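Local coordinates for protein acetyltransferase (Escherichia coli, PDB 7BYY) that probably transfers an acetyl group from acetyl-CoA to the amino acid of an aminoacyl-tRNA, as a GNAT-family toxin of a toxin-antitoxin system, at residues 81-86 / 169-174. The protein carries 1 engineered substitution. Numbering follows the deposited sequence.
Sequences QRVSGV and PMFLAI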
ATOM      1  N   GLN A  81     -14.369  10.477  -6.943  1.00 85.22           N
ATOM      2  CA  GLN A  81     -15.180  11.675  -6.750  1.00 89.44           C
ATOM      3  C   GLN A  81     -14.604  12.571  -5.658  1.00 87.80           C
ATOM      4  O   GLN A  81     -14.602  13.800  -5.793  1.00 89.75           O
ATOM      5  CB  GLN A  81     -16.625  11.291  -6.421  1.00 93.72           C
ATOM      6  CG  GLN A  81     -17.199  10.131  -7.243  1.00 97.19           C
ATOM      7  CD  GLN A  81     -16.968  10.265  -8.741  1.00100.11           C
ATOM      8  OE1 GLN A  81     -16.655   9.284  -9.417  1.00 98.53           O
ATOM      9  NE2 GLN A  81     -17.149  11.472  -9.270  1.00103.48           N
ATOM     10  N   ARG A  82     -14.108  11.977  -4.569  1.00 82.13           N
ATOM     11  CA  ARG A  82     -13.602  12.757  -3.443  1.00 77.40           C
ATOM     12  C   ARG A  82     -12.311  13.496  -3.766  1.00 70.68           C
ATOM     13  O   ARG A  82     -11.848  14.291  -2.940  1.00 66.06           O
ATOM     14  CB  ARG A  82     -13.391  11.844  -2.236  1.00 77.59           C
ATOM     15  CG  ARG A  82     -14.566  10.919  -1.964  1.00 80.91           C
ATOM     16  CD  ARG A  82     -14.130   9.641  -1.270  1.00 80.99           C
ATOM     17  NE  ARG A  82     -13.826   9.861   0.141  1.00 81.80           N
ATOM     18  CZ  ARG A  82     -13.556   8.889   1.006  1.00 82.27           C
ATOM     19  NH1 ARG A  82     -13.550   7.625   0.603  1.00 82.72           N
ATOM     20  NH2 ARG A  82     -13.284   9.180   2.272  1.00 81.11           N
ATOM     21  N   VAL A  83     -11.727  13.258  -4.935  1.00 69.47           N
ATOM     22  CA  VAL A  83     -10.456  13.867  -5.308  1.00 67.47           C
ATOM     23  C   VAL A  83     -10.546  14.676  -6.598  1.00 76.74           C
ATOM     24  O   VAL A  83      -9.690  15.550  -6.825  1.00 80.82           O
ATOM     25  CB  VAL A  83      -9.342  12.794  -5.392  1.00 56.01           C
ATOM     26  CG1 VAL A  83      -8.236  13.170  -6.340  1.00 52.95           C
ATOM     27  CG2 VAL A  83      -8.782  12.522  -3.994  1.00 50.08           C
ATOM     28  N   SER A  84     -11.590  14.472  -7.408  1.00 80.32           N
ATOM     29  CA  SER A  84     -11.813  15.257  -8.622  1.00 83.87           C
ATOM     30  C   SER A  84     -11.631  16.746  -8.356  1.00 86.28           C
ATOM     31  O   SER A  84     -12.238  17.309  -7.440  1.00 85.95           O
ATOM     32  CB  SER A  84     -13.223  14.995  -9.162  1.00 87.44           C
ATOM     33  OG  SER A  84     -14.175  15.879  -8.590  1.00 90.38           O
ATOM     34  N   GLY A  85     -10.801  17.381  -9.177  1.00 88.50           N
ATOM     35  CA  GLY A  85     -10.314  18.714  -8.914  1.00 91.23           C
ATOM     36  C   GLY A  85      -8.890  18.761  -8.400  1.00 91.45           C
ATOM     37  O   GLY A  85      -8.298  19.846  -8.360  1.00 92.36           O
ATOM     38  N   VAL A  86      -8.321  17.613  -8.013  1.00 90.61           N
ATOM     39  CA  VAL A  86      -6.941  17.519  -7.552  1.00 87.53           C
ATOM     40  C   VAL A  86      -6.127  16.555  -8.410  1.00 87.45           C
ATOM     41  O   VAL A  86      -5.013  16.875  -8.836  1.00 87.32           O
ATOM     42  CB  VAL A  86      -6.869  17.114  -6.062  1.00 83.96           C
ATOM     43  CG1 VAL A  86      -5.422  17.098  -5.592  1.00 82.14           C
ATOM     44  CG2 VAL A  86      -7.696  18.065  -5.211  1.00 83.21           C
ATOM     45  N   PRO A 169     -10.778  16.519   5.105  1.00 42.99           N
ATOM     46  CA  PRO A 169      -9.940  15.731   4.196  1.00 41.26           C
ATOM     47  C   PRO A 169      -8.946  16.607   3.450  1.00 41.06           C
ATOM     48  O   PRO A 169      -9.280  17.691   2.966  1.00 42.78           O
ATOM     49  CB  PRO A 169     -10.957  15.101   3.236  1.00 42.24           C
ATOM     50  CG  PRO A 169     -12.092  16.063   3.224  1.00 44.83           C
ATOM     51  CD  PRO A 169     -12.162  16.644   4.614  1.00 45.19           C
ATOM     52  N   MET A 170      -7.707  16.127   3.374  1.00 39.12           N
ATOM     53  CA  MET A 170      -6.649  16.804   2.637  1.00 42.55           C
ATOM     54  C   MET A 170      -5.875  15.772   1.827  1.00 41.22           C
ATOM     55  O   MET A 170      -5.786  14.601   2.208  1.00 37.76           O
ATOM     56  CB  MET A 170      -5.700  17.574   3.574  1.00 41.89           C
ATOM     57  CG  MET A 170      -6.404  18.533   4.531  1.00 39.94           C
ATOM     58  SD  MET A 170      -5.281  19.710   5.315  1.00 39.88           S
ATOM     59  CE  MET A 170      -4.900  20.794   3.941  1.00 41.20           C
ATOM     60  N   PHE A 171      -5.316  16.215   0.701  1.00 43.54           N
ATOM     61  CA  PHE A 171      -4.676  15.314  -0.245  1.00 42.60           C
ATOM     62  C   PHE A 171      -3.411  15.952  -0.800  1.00 42.63           C
ATOM     63  O   PHE A 171      -3.341  17.169  -0.990  1.00 42.78           O
ATOM     64  CB  PHE A 171      -5.626  14.947  -1.396  1.00 42.46           C
ATOM     65  CG  PHE A 171      -5.055  13.948  -2.366  1.00 42.13           C
ATOM     66  CD1 PHE A 171      -5.068  12.592  -2.074  1.00 41.09           C
ATOM     67  CD2 PHE A 171      -4.513  14.363  -3.572  1.00 40.83           C
ATOM     68  CE1 PHE A 171      -4.549  11.671  -2.965  1.00 39.38           C
ATOM     69  CE2 PHE A 171      -3.991  13.446  -4.468  1.00 39.64           C
ATOM     70  CZ  PHE A 171      -4.008  12.099  -4.164  1.00 38.34           C
ATOM     71  N   LEU A 172      -2.412  15.110  -1.061  1.00 40.83           N
ATOM     72  CA  LEU A 172      -1.157  15.541  -1.676  1.00 40.39           C
ATOM     73  C   LEU A 172      -0.733  14.470  -2.672  1.00 37.46           C
ATOM     74  O   LEU A 172      -0.418  13.345  -2.275  1.00 32.52           O
ATOM     75  CB  LEU A 172      -0.073  15.770  -0.624  1.00 39.23           C
ATOM     76  CG  LEU A 172       1.286  16.243  -1.141  1.00 38.54           C
ATOM     77  CD1 LEU A 172       1.146  17.556  -1.901  1.00 38.22           C
ATOM     78  CD2 LEU A 172       2.268  16.386   0.010  1.00 38.07           C
ATOM     79  N   ALA A 173      -0.720  14.819  -3.956  1.00 39.71           N
ATOM     80  CA  ALA A 173      -0.411  13.852  -4.998  1.00 38.69           C
ATOM     81  C   ALA A 173       1.034  13.369  -4.881  1.00 41.78           C
ATOM     82  O   ALA A 173       1.904  14.044  -4.322  1.00 44.56           O
ATOM     83  CB  ALA A 173      -0.656  14.458  -6.380  1.00 37.24           C
ATOM     84  N   ILE A 174       1.283  12.176  -5.428  1.00 40.17           N
ATOM     85  CA  ILE A 174       2.603  11.563  -5.303  1.00 36.13           C
ATOM     86  C   ILE A 174       3.642  12.327  -6.117  1.00 35.25           C
ATOM     87  O   ILE A 174       4.824  12.354  -5.754  1.00 32.16           O
ATOM     88  CB  ILE A 174       2.544  10.077  -5.708  1.00 32.93           C
ATOM     89  CG1 ILE A 174       3.905   9.406  -5.506  1.00 29.49           C
ATOM     90  CG2 ILE A 174       2.076   9.923  -7.153  1.00 31.91           C
ATOM     91  CD1 ILE A 174       4.459   9.561  -4.106  1.00 28.67           C
TER
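Loop segment 81-86, between strands 67-79 and 94-105, lies against strand 168-173, next to the outermost strand 156-157, with the CA atoms of Val83 and Phe171 7.8 Å apart and no hydrogen bond between the two segments. Strand 168-173 belongs to the mixed sheet of the GNAT fold. It is hydrogen-bonded through its backbone to strand 137-142 on one flank and to Val156 and Leu158 on the other. The contact is wholly apolar. Phe171 holds CG anti to its own N (chi1 -176°), which sets its ring against Val83 and Val86. Val83 puts CG2 over one face of that ring. The methyl sits 4.2 Å above the plane, displaced toward the rim near CD1. Val86 comes in obliquely. Its CG1 lies by CD2 and CE2, on the same side of the ring plane as Val83 CG2 but much nearer that plane. Its side chain also touches Leu158, so the valine bridges Phe171 and the loop next to strand 156-157. A backbone hydrogen bond from Val86 N to Val83 O, 2.7 Å long, closes a type II beta turn with Ser84 and Gly85 at its corners. This turn brings both valines to the same ring. Leu172 points away from the loop and its side chain touches Phe123 of helix 114-132. The closest approach of the two segments is Val86 CG1 to Phe171 CD2, at 3.5 Å.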